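Local coordinates for stringent starvation protein A homolog (Haemophilus influenzae, PDB 3LYK) that probably forms an equimolar complex with the RNA polymerase holoenzyme, though not with its core enzyme, and belongs to the glutathione S-transferase superfamily, at residues Arg101-Trp106 against Asp154-Pro159; Pro108-Ala113 against Lys126-Glu131; Pro83-Tyr88 against Lys94-Met99; Lys22-Glu27 against Glu73-Arg78. All blocks are in the same frame, centred on the assembly; numbering follows the deposited sequence.

In the fold
Helix 89-115 runs through three of the four contacts. Contact 3 sets its early turns against the loop leading out of helix 68-78, contact 1 sets its middle against helix 152-165, and contact 2 sets its last turns against helix 118-134. Contact 4 lies in the thioredoxin-like N-terminal domain, about 27 Å from contact 2 between centres. Contacts 1, 3 and 4 are buried: 4 is wholly aliphatic, 1 apolar with a tyrosine edge, and 3 mixes selenium, charge and water where the domains and the two subunits meet. Contact 2 is partly buried with a polar margin. Contacts 3 and 4 are joined by the salt bridge Arg-96 NH2 to Glu-73 OE1 (2.7 Å).

Contact 1: residues Arg101-Trp106 against Asp154-Pro159; sequences RIEQDW and DCYVAP
Ile-102 meets Tyr-156 and Val-157 through its two branches; Ile-102 and Tyr-156 bury about equal shares of surface, with Val-157 next. The CB of Ile-102 points to the facing helix and is the fork. CG2, anti to the backbone N, reaches the CB of Tyr-156 at 4.1 Å. The other branch leaves CB beside the backbone N and continues nearly straight through CG1 (chi2 159°), so that CD1 ends 3.6 Å from CG2 of Val-157, the two side chains crossing at about a right angle. The Tyr-156 ring offers its edge to Glu-103: CE2 lies 4.1 Å from both CB and CG of that residue, with CG near the ring plane. Beyond CG the glutamate chain bends away, its carboxylate plane is turned 81° from the ring, and OE2 is hydrogen-bonded to the hydroxyl of Tyr-17. The segment axes come within 10.3 Å of each other at 30°, running in roughly the same direction. Phe-145 packs beside Val-157. Another flank of helix 89-115 meets the second subunit: Arg-101 NE and Asp-105 OD1 both hydrogen-bond to the hydroxyl of Tyr-52 of that subunit. Asp-154 OD2 accepts a hydrogen bond from Gly-151 N, consistent with one half of the N-capping box of glutathione S-transferases; helix 152-165 belongs to the core of the all-helical C-terminal domain.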
# COMPACT_ATOMS: atom_id res chain seq x y z
N ARG B 101 -4.15 -2.70 8.48
CA ARG B 101 -4.45 -3.72 9.47
C ARG B 101 -5.81 -4.39 9.22
O ARG B 101 -5.94 -5.61 9.40
CB ARG B 101 -4.42 -3.13 10.87
CG ARG B 101 -2.97 -2.79 11.36
CD ARG B 101 -2.96 -2.14 12.72
NE ARG B 101 -3.79 -2.89 13.65
CZ ARG B 101 -4.72 -2.36 14.43
NH1 ARG B 101 -4.92 -1.05 14.44
NH2 ARG B 101 -5.46 -3.14 15.21
N ILE B 102 -6.81 -3.61 8.83
CA ILE B 102 -8.10 -4.18 8.43
C ILE B 102 -7.90 -5.19 7.33
O ILE B 102 -8.30 -6.35 7.47
CB ILE B 102 -9.13 -3.09 8.07
CG1 ILE B 102 -9.49 -2.37 9.36
CG2 ILE B 102 -10.37 -3.71 7.37
CD1 ILE B 102 -10.07 -0.98 9.15
N GLU B 103 -7.22 -4.77 6.29
CA GLU B 103 -6.93 -5.58 5.14
C GLU B 103 -6.11 -6.83 5.50
O GLU B 103 -6.41 -7.94 5.03
CB GLU B 103 -6.19 -4.74 4.10
CG GLU B 103 -6.47 -5.10 2.67
CD GLU B 103 -5.45 -6.06 2.13
OE1 GLU B 103 -4.29 -6.03 2.60
OE2 GLU B 103 -5.80 -6.86 1.22
N GLN B 104 -5.11 -6.67 6.36
CA GLN B 104 -4.21 -7.76 6.69
C GLN B 104 -4.83 -8.78 7.64
O GLN B 104 -4.71 -9.98 7.43
CB GLN B 104 -2.93 -7.19 7.34
CG GLN B 104 -1.69 -7.88 6.88
CD GLN B 104 -0.47 -6.94 6.92
OE1 GLN B 104 -0.06 -6.38 5.89
NE2 GLN B 104 0.09 -6.76 8.11
N ASP B 105 -5.49 -8.29 8.67
CA ASP B 105 -6.05 -9.11 9.74
C ASP B 105 -7.48 -9.64 9.44
O ASP B 105 -7.77 -10.81 9.69
CB ASP B 105 -6.11 -8.33 11.05
CG ASP B 105 -4.73 -7.85 11.56
OD1 ASP B 105 -4.70 -7.10 12.56
OD2 ASP B 105 -3.69 -8.21 10.99
N TRP B 106 -8.39 -8.78 8.94
CA TRP B 106 -9.79 -9.20 8.75
C TRP B 106 -10.10 -9.76 7.39
O TRP B 106 -10.78 -10.77 7.30
CB TRP B 106 -10.75 -8.08 9.08
CG TRP B 106 -10.72 -7.67 10.51
CD1 TRP B 106 -10.18 -8.38 11.56
CD2 TRP B 106 -11.31 -6.51 11.07
NE1 TRP B 106 -10.38 -7.69 12.74
CE2 TRP B 106 -11.07 -6.54 12.46
CE3 TRP B 106 -12.05 -5.43 10.53
CZ2 TRP B 106 -11.51 -5.53 13.32
CZ3 TRP B 106 -12.49 -4.43 11.38
CH2 TRP B 106 -12.22 -4.48 12.76
N ASP B 154 -13.70 3.81 6.48
CA ASP B 154 -15.07 3.29 6.37
C ASP B 154 -15.29 2.58 5.03
O ASP B 154 -16.05 1.61 4.96
CB ASP B 154 -16.07 4.44 6.56
CG ASP B 154 -15.85 5.15 7.87
OD1 ASP B 154 -16.12 4.53 8.93
OD2 ASP B 154 -15.34 6.30 7.85
N CYS B 155 -14.58 3.01 3.98
CA CYS B 155 -14.59 2.31 2.71
C CYS B 155 -13.93 0.94 2.81
O CYS B 155 -14.14 0.11 1.93
CB CYS B 155 -13.96 3.14 1.59
SG CYS B 155 -14.86 4.71 1.36
N TYR B 156 -13.14 0.70 3.86
CA TYR B 156 -12.62 -0.65 4.10
C TYR B 156 -13.59 -1.44 5.00
O TYR B 156 -13.78 -2.62 4.80
CB TYR B 156 -11.22 -0.63 4.78
CG TYR B 156 -10.05 -0.47 3.82
CD1 TYR B 156 -9.84 0.74 3.15
CD2 TYR B 156 -9.14 -1.51 3.59
CE1 TYR B 156 -8.80 0.92 2.26
CE2 TYR B 156 -8.06 -1.34 2.68
CZ TYR B 156 -7.90 -0.12 2.03
OH TYR B 156 -6.88 0.10 1.14
N VAL B 157 -14.13 -0.80 6.04
CA VAL B 157 -14.97 -1.52 6.99
C VAL B 157 -16.37 -1.86 6.40
O VAL B 157 -16.82 -3.01 6.50
CB VAL B 157 -15.07 -0.76 8.35
CG1 VAL B 157 -15.94 -1.52 9.33
CG2 VAL B 157 -13.64 -0.55 8.97
N ALA B 158 -17.04 -0.89 5.77
CA ALA B 158 -18.41 -1.11 5.26
C ALA B 158 -18.57 -2.29 4.27
O ALA B 158 -19.48 -3.07 4.43
CB ALA B 158 -19.06 0.20 4.69
N PRO B 159 -17.66 -2.44 3.27
CA PRO B 159 -17.80 -3.58 2.39
C PRO B 159 -17.69 -4.90 3.14
O PRO B 159 -18.29 -5.90 2.73
CB PRO B 159 -16.60 -3.42 1.42
CG PRO B 159 -16.47 -1.95 1.32
CD PRO B 159 -16.64 -1.51 2.77

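Contact 2: residues Pro108-Ala113 against Lys126-Glu131; sequences PTLAKA and KQLKEE
Thr-109 and Leu-128 lie side by side where helix 89-115 and helix 118-134 form an antiparallel helical hairpin, the first two helices of the GST-type C-terminal domain. The segment axes are 10.0 Å apart at closest and cross at -141°, and the nearest pair of CA atoms, 7.1 Å apart, belongs to these two residues. Their side chains slide past each other in opposite directions. The methyl of Thr-109 does the touching: chi1 of -50° sets CG2 anti to the backbone N and directs it to CG of Leu-128 at 3.7 Å. The same torsion leaves OG1 beside the backbone N, and this hydroxyl makes a weak hydrogen bond to the carbonyl of Asp-105 one turn earlier. Leu-128, which has the largest area buried here, reaches past the threonine with CD1, which lies 3.6 Å from Leu-110 N and 4.0 Å from Leu-110 CB and so packs against backbone as well as side chain. Behind this layer, Leu-164 of helix 152-165 touches both leucines, and Trp-106 packs on Leu-128 from the preceding turn of helix 89-115. Gln-127 forms the margin. Its OE1 comes only within van der Waals range of the Thr-109 methyl, 3.9 Å from CG2, the two side chains crossing nearly at right angles. The amide's other end is held by its own helix: NE2 bonds weakly to Glu-131 OE1 and more firmly to Glu-131 OE2 (3.1 Å, N-H...O angle 160°), which lies nearly in the amide plane and is met on its syn side, somewhat out of the carboxylate plane.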
# COMPACT_ATOMS: atom_id res chain seq x y z
N PRO B 108 -8.49 -11.65 5.14
CA PRO B 108 -8.27 -13.08 4.83
C PRO B 108 -9.26 -14.00 5.52
O PRO B 108 -9.62 -15.00 4.95
CB PRO B 108 -6.84 -13.36 5.35
CG PRO B 108 -6.15 -11.98 5.30
CD PRO B 108 -7.26 -11.00 5.66
N THR B 109 -9.68 -13.64 6.73
CA THR B 109 -10.69 -14.38 7.46
C THR B 109 -12.05 -14.33 6.72
O THR B 109 -12.74 -15.35 6.57
CB THR B 109 -10.83 -13.83 8.88
OG1 THR B 109 -9.54 -13.73 9.46
CG2 THR B 109 -11.72 -14.75 9.79
N LEU B 110 -12.39 -13.15 6.20
CA LEU B 110 -13.58 -13.01 5.37
C LEU B 110 -13.50 -13.89 4.15
O LEU B 110 -14.46 -14.56 3.81
CB LEU B 110 -13.83 -11.53 4.96
CG LEU B 110 -15.05 -11.25 4.09
CD1 LEU B 110 -16.36 -11.66 4.81
CD2 LEU B 110 -15.07 -9.77 3.61
N ALA B 111 -12.34 -13.92 3.47
CA ALA B 111 -12.18 -14.79 2.31
C ALA B 111 -12.35 -16.30 2.66
O ALA B 111 -12.91 -17.07 1.88
CB ALA B 111 -10.86 -14.56 1.63
N LYS B 112 -11.81 -16.70 3.80
CA LYS B 112 -11.95 -18.06 4.34
C LYS B 112 -13.45 -18.34 4.54
O LYS B 112 -13.96 -19.42 4.16
CB LYS B 112 -11.21 -18.12 5.68
CG LYS B 112 -10.82 -19.50 6.22
CD LYS B 112 -10.18 -19.38 7.62
CE LYS B 112 -10.72 -20.42 8.61
NZ LYS B 112 -10.65 -19.87 10.01
N ALA B 113 -14.17 -17.36 5.10
CA ALA B 113 -15.60 -17.48 5.37
C ALA B 113 -16.44 -17.63 4.11
O ALA B 113 -17.53 -18.16 4.17
CB ALA B 113 -16.11 -16.31 6.22
N LYS B 126 -17.32 -17.08 13.18
CA LYS B 126 -17.30 -16.86 14.62
C LYS B 126 -16.15 -15.95 15.02
O LYS B 126 -16.31 -15.07 15.88
CB LYS B 126 -17.22 -18.18 15.40
CG LYS B 126 -17.47 -18.02 16.92
CD LYS B 126 -18.16 -19.26 17.51
CE LYS B 126 -17.18 -20.45 17.63
NZ LYS B 126 -16.46 -20.36 18.93
N GLN B 127 -14.99 -16.16 14.40
CA GLN B 127 -13.83 -15.34 14.68
C GLN B 127 -14.07 -13.86 14.31
O GLN B 127 -13.78 -12.96 15.11
CB GLN B 127 -12.59 -15.90 13.97
CG GLN B 127 -11.26 -15.45 14.64
CD GLN B 127 -10.08 -15.33 13.64
OE1 GLN B 127 -9.83 -16.23 12.85
NE2 GLN B 127 -9.37 -14.21 13.70
N LEU B 128 -14.60 -13.60 13.11
CA LEU B 128 -14.90 -12.21 12.69
C LEU B 128 -15.93 -11.54 13.57
O LEU B 128 -15.78 -10.39 13.97
CB LEU B 128 -15.36 -12.15 11.23
CG LEU B 128 -14.21 -12.10 10.23
CD1 LEU B 128 -14.75 -12.25 8.83
CD2 LEU B 128 -13.39 -10.81 10.37
N LYS B 129 -16.97 -12.31 13.89
CA LYS B 129 -18.00 -11.89 14.83
C LYS B 129 -17.44 -11.49 16.21
O LYS B 129 -17.73 -10.40 16.71
CB LYS B 129 -19.05 -13.00 14.97
CG LYS B 129 -20.34 -12.56 15.63
CD LYS B 129 -21.41 -13.60 15.47
CE LYS B 129 -22.73 -13.00 15.88
NZ LYS B 129 -23.82 -13.95 15.57
N GLU B 130 -16.61 -12.35 16.80
CA GLU B 130 -16.00 -12.02 18.10
C GLU B 130 -15.17 -10.73 18.00
O GLU B 130 -15.35 -9.80 18.80
CB GLU B 130 -15.12 -13.15 18.61
CG GLU B 130 -15.85 -14.38 19.14
CD GLU B 130 -14.89 -15.50 19.57
OE1 GLU B 130 -14.88 -15.86 20.77
OE2 GLU B 130 -14.13 -16.01 18.69
N GLU B 131 -14.28 -10.68 17.00
CA GLU B 131 -13.41 -9.52 16.80
C GLU B 131 -14.15 -8.20 16.61
O GLU B 131 -13.79 -7.19 17.23
CB GLU B 131 -12.44 -9.77 15.66
CG GLU B 131 -11.09 -10.26 16.17
CD GLU B 131 -10.40 -11.20 15.20
OE1 GLU B 131 -10.83 -11.32 14.02
OE2 GLU B 131 -9.41 -11.82 15.64

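Contact 3: residues Pro83-Tyr88 against Lys94-Met99; sequences PLMQVY and KDRLLM
Met-85 packing on Met-99 and Arg-96 makes this a buried loop-to-helix contact, at the linker that leads from the thioredoxin-like domain into helix 89-115. Both methionines are selenomethionines, and they touch through the selenium of one and the methyl of the other, Met-85 SE lying 3.8 Å from Met-99 CE. The Met-85 chain folds twice on the way (chi2 -98°, chi3 -100°), which brings its end closer to the helix than its first bond would suggest and leaves CE 4.1 Å from Arg-96 NH2. The arginine chain, extended from CG to NE, crosses Met-85 at about a right angle; its guanidinium is tied by salt bridges from NH2 to Glu-73 and to Glu-77 of the second subunit. Beside the selenium pair the contact turns polar. Gln-86 N donates to a water at 2.9 Å, and that water donates to Asp-95 OD2, although the modelled length of the second leg is too short to be trusted. OD2 also has the Gln-86 side chain nearby, CG being 4.2 Å away, while Asp-95 OD1 accepts from Asn-147 ND2. Tyr-88, at the end of the loop, is the N-cap residue of helix 89-115. Around the contact, Met-85 also rests on Glu-73 and Asp-76 of helix 68-78 and on Leu-152 of helix 152-165, and Met-99 lies against Tyr-156 of the latter helix.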
# COMPACT_ATOMS: atom_id res chain seq x y z
N PRO B 83 -13.87 15.47 1.32
CA PRO B 83 -12.58 14.86 1.68
C PRO B 83 -12.79 13.49 2.34
O PRO B 83 -13.62 13.34 3.25
CB PRO B 83 -11.93 15.89 2.65
CG PRO B 83 -13.15 16.79 3.16
CD PRO B 83 -14.16 16.76 2.01
N LEU B 84 -12.09 12.47 1.87
CA LEU B 84 -12.19 11.15 2.51
C LEU B 84 -10.95 10.83 3.36
O LEU B 84 -10.81 9.73 3.92
CB LEU B 84 -12.44 10.09 1.43
CG LEU B 84 -13.71 10.30 0.58
CD1 LEU B 84 -13.88 9.17 -0.44
CD2 LEU B 84 -14.94 10.30 1.52
N MSE B 85 -10.03 11.78 3.45
CA MSE B 85 -8.87 11.69 4.40
C MSE B 85 -8.73 13.00 5.10
O MSE B 85 -9.19 14.03 4.60
CB MSE B 85 -7.60 11.48 3.60
CG MSE B 85 -7.71 10.24 2.83
SE MSE B 85 -6.79 8.86 3.83
CE MSE B 85 -5.42 9.28 2.54
N GLN B 86 -8.08 13.02 6.24
CA GLN B 86 -7.87 14.31 6.87
C GLN B 86 -6.73 15.00 6.22
O GLN B 86 -6.11 14.50 5.29
CB GLN B 86 -7.58 14.14 8.33
CG GLN B 86 -8.42 13.06 8.88
CD GLN B 86 -8.70 13.26 10.32
OE1 GLN B 86 -8.59 14.36 10.84
NE2 GLN B 86 -9.07 12.19 10.98
N VAL B 87 -6.46 16.17 6.74
CA VAL B 87 -5.55 17.13 6.16
C VAL B 87 -4.13 16.91 6.73
O VAL B 87 -3.12 17.04 6.03
CB VAL B 87 -6.13 18.55 6.53
CG1 VAL B 87 -5.25 19.69 6.05
CG2 VAL B 87 -7.58 18.69 5.91
N TYR B 88 -4.08 16.54 8.00
CA TYR B 88 -2.84 16.60 8.78
C TYR B 88 -2.05 15.28 8.77
O TYR B 88 -2.63 14.21 8.77
CB TYR B 88 -3.16 17.12 10.20
CG TYR B 88 -3.60 18.56 10.14
CD1 TYR B 88 -2.67 19.58 9.97
CD2 TYR B 88 -4.96 18.91 10.18
CE1 TYR B 88 -3.05 20.92 9.84
CE2 TYR B 88 -5.38 20.26 10.08
CZ TYR B 88 -4.41 21.26 9.91
OH TYR B 88 -4.79 22.59 9.82
N LYS B 94 -2.24 7.48 10.75
CA LYS B 94 -3.06 6.54 11.55
C LYS B 94 -4.14 5.88 10.71
O LYS B 94 -4.34 4.69 10.83
CB LYS B 94 -3.65 7.21 12.79
CG LYS B 94 -2.53 7.77 13.64
CD LYS B 94 -2.64 7.42 15.09
CE LYS B 94 -2.87 8.67 15.85
NZ LYS B 94 -3.68 9.45 14.91
N ASP B 95 -4.80 6.64 9.84
CA ASP B 95 -5.83 6.04 8.95
C ASP B 95 -5.25 5.02 7.99
O ASP B 95 -5.87 3.97 7.73
CB ASP B 95 -6.56 7.12 8.16
CG ASP B 95 -7.53 7.89 9.03
OD1 ASP B 95 -7.73 7.47 10.20
OD2 ASP B 95 -8.08 8.90 8.57
N ARG B 96 -4.08 5.34 7.44
CA ARG B 96 -3.40 4.39 6.56
C ARG B 96 -3.04 3.10 7.27
O ARG B 96 -3.15 1.99 6.70
CB ARG B 96 -2.13 5.02 5.94
CG ARG B 96 -2.43 6.01 4.78
CD ARG B 96 -1.18 6.32 3.99
NE ARG B 96 -1.46 7.29 2.95
CZ ARG B 96 -1.09 8.57 2.99
NH1 ARG B 96 -0.39 9.05 4.04
NH2 ARG B 96 -1.38 9.38 1.97
N LEU B 97 -2.57 3.23 8.51
CA LEU B 97 -2.15 2.05 9.28
C LEU B 97 -3.38 1.19 9.64
O LEU B 97 -3.34 -0.05 9.57
CB LEU B 97 -1.41 2.47 10.55
CG LEU B 97 -0.63 1.30 11.17
CD1 LEU B 97 0.40 0.79 10.21
CD2 LEU B 97 0.03 1.68 12.50
N LEU B 98 -4.46 1.86 10.00
CA LEU B 98 -5.75 1.21 10.27
C LEU B 98 -6.24 0.41 9.07
O LEU B 98 -6.64 -0.75 9.20
CB LEU B 98 -6.76 2.30 10.64
CG LEU B 98 -7.94 2.06 11.55
CD1 LEU B 98 -7.57 1.02 12.62
CD2 LEU B 98 -8.23 3.40 12.20
N MSE B 99 -6.12 1.00 7.89
CA MSE B 99 -6.52 0.35 6.66
C MSE B 99 -5.72 -0.89 6.39
O MSE B 99 -6.28 -1.95 6.06
CB MSE B 99 -6.45 1.33 5.48
CG MSE B 99 -7.65 2.32 5.49
SE MSE B 99 -7.53 3.65 4.04
CE MSE B 99 -6.66 5.18 4.84
O HOH W 1 -6.99 10.42 6.99

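Contact 4: residues Lys22-Glu27 against Glu73-Arg78; sequences KIVLAE and EYLDER
Val-24 and Leu-75 face each other from the closing turns of helix 16-27 and helix 68-78, their CA atoms, 7.4 Å apart, being the closest CA pair between the segments. Leu-75 is the shared partner: it points toward the other helix and meets two consecutive residues there. Its CB and its CD1 each lie 3.8 Å from Val-24 CG1, so the valine methyl touches the leucine at both CB and one end methyl. With chi1 of 174°, Val-24 places CG1 anti to the backbone N, on the flank nearer Leu-75. Farther out, the leucine methyls receive Leu-25, whose first bond runs past the contact but whose tip bends into it: CD2 is 3.7 Å from Leu-75 CD1 and 4.0 Å from Leu-75 CD2. All three side chains are buried, and the packing is wholly aliphatic. The neighbouring turn of helix 68-78 is polar. Tyr-74 OH accepts a hydrogen bond from Arg-78 NH2 at 2.8 Å, the hydroxyl standing 29° out of the guanidinium plane and the N-H...O angle a bent 133°; the same nitrogen forms a salt bridge with Asp-60. Glu-77 reaches the second subunit, pairing with its Arg-92 and Arg-96. On the sheet side of the cluster, Leu-25 rests on Met-7 and Leu-9 of strand 3-11 and on Val-30 and Tyr-32 of strand 30-36, so the contact joins two helices packed on one side of the four-stranded mixed sheet of the thioredoxin-like domain, with helix 190-195 against Ile-23 and Ala-26.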
# COMPACT_ATOMS: atom_id res chain seq x y z
N LYS B 22 -15.84 1.52 -5.86
CA LYS B 22 -17.18 2.09 -6.26
C LYS B 22 -17.74 3.01 -5.22
O LYS B 22 -18.37 3.95 -5.55
CB LYS B 22 -18.22 1.00 -6.56
CG LYS B 22 -17.86 0.11 -7.74
CD LYS B 22 -18.89 -1.04 -7.76
CE LYS B 22 -18.81 -1.81 -9.04
NZ LYS B 22 -19.66 -3.02 -8.88
N ILE B 23 -17.50 2.75 -3.94
CA ILE B 23 -17.99 3.69 -2.93
C ILE B 23 -17.28 5.03 -3.10
O ILE B 23 -17.90 6.11 -3.07
CB ILE B 23 -17.74 3.14 -1.55
CG1 ILE B 23 -18.60 1.90 -1.34
CG2 ILE B 23 -18.04 4.23 -0.48
CD1 ILE B 23 -18.24 1.15 -0.03
N VAL B 24 -15.97 4.98 -3.33
CA VAL B 24 -15.22 6.27 -3.49
C VAL B 24 -15.64 7.02 -4.74
O VAL B 24 -15.84 8.24 -4.69
CB VAL B 24 -13.67 6.03 -3.43
CG1 VAL B 24 -12.92 7.31 -3.74
CG2 VAL B 24 -13.33 5.46 -1.99
N LEU B 25 -15.82 6.31 -5.85
CA LEU B 25 -16.32 6.95 -7.08
C LEU B 25 -17.67 7.66 -6.86
O LEU B 25 -17.85 8.78 -7.35
CB LEU B 25 -16.43 5.97 -8.25
CG LEU B 25 -15.09 5.50 -8.85
CD1 LEU B 25 -15.22 4.16 -9.61
CD2 LEU B 25 -14.51 6.57 -9.77
N ALA B 26 -18.57 7.05 -6.07
CA ALA B 26 -19.89 7.59 -5.83
C ALA B 26 -19.81 8.75 -4.84
O ALA B 26 -20.50 9.74 -5.03
CB ALA B 26 -20.85 6.50 -5.33
N GLU B 27 -18.96 8.65 -3.80
CA GLU B 27 -18.76 9.77 -2.91
C GLU B 27 -18.34 11.02 -3.67
O GLU B 27 -18.81 12.10 -3.37
CB GLU B 27 -17.68 9.49 -1.87
CG GLU B 27 -18.11 8.72 -0.65
CD GLU B 27 -19.07 9.54 0.26
OE1 GLU B 27 -18.81 10.76 0.49
OE2 GLU B 27 -20.05 8.95 0.77
N GLU B 73 -6.70 6.63 -3.32
CA GLU B 73 -5.93 7.84 -3.02
C GLU B 73 -5.84 8.74 -4.23
O GLU B 73 -5.95 9.94 -4.08
CB GLU B 73 -4.55 7.51 -2.43
CG GLU B 73 -4.69 7.05 -0.93
CD GLU B 73 -3.46 7.41 -0.04
OE1 GLU B 73 -2.99 8.60 -0.10
OE2 GLU B 73 -3.00 6.50 0.72
N TYR B 74 -5.66 8.18 -5.42
CA TYR B 74 -5.76 8.99 -6.63
C TYR B 74 -7.08 9.79 -6.72
O TYR B 74 -7.10 11.00 -7.06
CB TYR B 74 -5.60 8.08 -7.85
CG TYR B 74 -6.00 8.74 -9.18
CD1 TYR B 74 -5.19 9.74 -9.76
CD2 TYR B 74 -7.18 8.37 -9.84
CE1 TYR B 74 -5.56 10.37 -10.98
CE2 TYR B 74 -7.55 8.99 -11.03
CZ TYR B 74 -6.73 9.98 -11.60
OH TYR B 74 -7.08 10.57 -12.78
N LEU B 75 -8.20 9.12 -6.43
CA LEU B 75 -9.51 9.81 -6.57
C LEU B 75 -9.63 10.89 -5.49
O LEU B 75 -10.12 11.99 -5.79
CB LEU B 75 -10.65 8.80 -6.46
CG LEU B 75 -10.77 7.83 -7.62
CD1 LEU B 75 -11.73 6.66 -7.34
CD2 LEU B 75 -11.16 8.56 -8.94
N ASP B 76 -9.21 10.59 -4.25
CA ASP B 76 -9.28 11.57 -3.20
C ASP B 76 -8.40 12.80 -3.50
O ASP B 76 -8.80 13.93 -3.16
CB ASP B 76 -8.87 10.98 -1.85
CG ASP B 76 -9.32 11.85 -0.67
OD1 ASP B 76 -10.55 12.15 -0.57
OD2 ASP B 76 -8.44 12.22 0.19
N GLU B 77 -7.21 12.58 -4.08
CA GLU B 77 -6.33 13.70 -4.48
C GLU B 77 -6.86 14.46 -5.70
O GLU B 77 -6.83 15.69 -5.75
CB GLU B 77 -4.87 13.22 -4.71
CG GLU B 77 -4.21 12.66 -3.43
CD GLU B 77 -2.83 11.99 -3.64
OE1 GLU B 77 -2.31 11.93 -4.79
OE2 GLU B 77 -2.27 11.51 -2.64
N ARG B 78 -7.34 13.75 -6.71
CA ARG B 78 -7.82 14.47 -7.89
C ARG B 78 -9.16 15.21 -7.64
O ARG B 78 -9.35 16.33 -8.12
CB ARG B 78 -8.00 13.52 -9.04
CG ARG B 78 -8.50 14.26 -10.31
CD ARG B 78 -8.27 13.41 -11.53
NE ARG B 78 -8.98 13.94 -12.69
CZ ARG B 78 -9.45 13.20 -13.70
NH1 ARG B 78 -10.11 13.79 -14.71
NH2 ARG B 78 -9.32 11.86 -13.72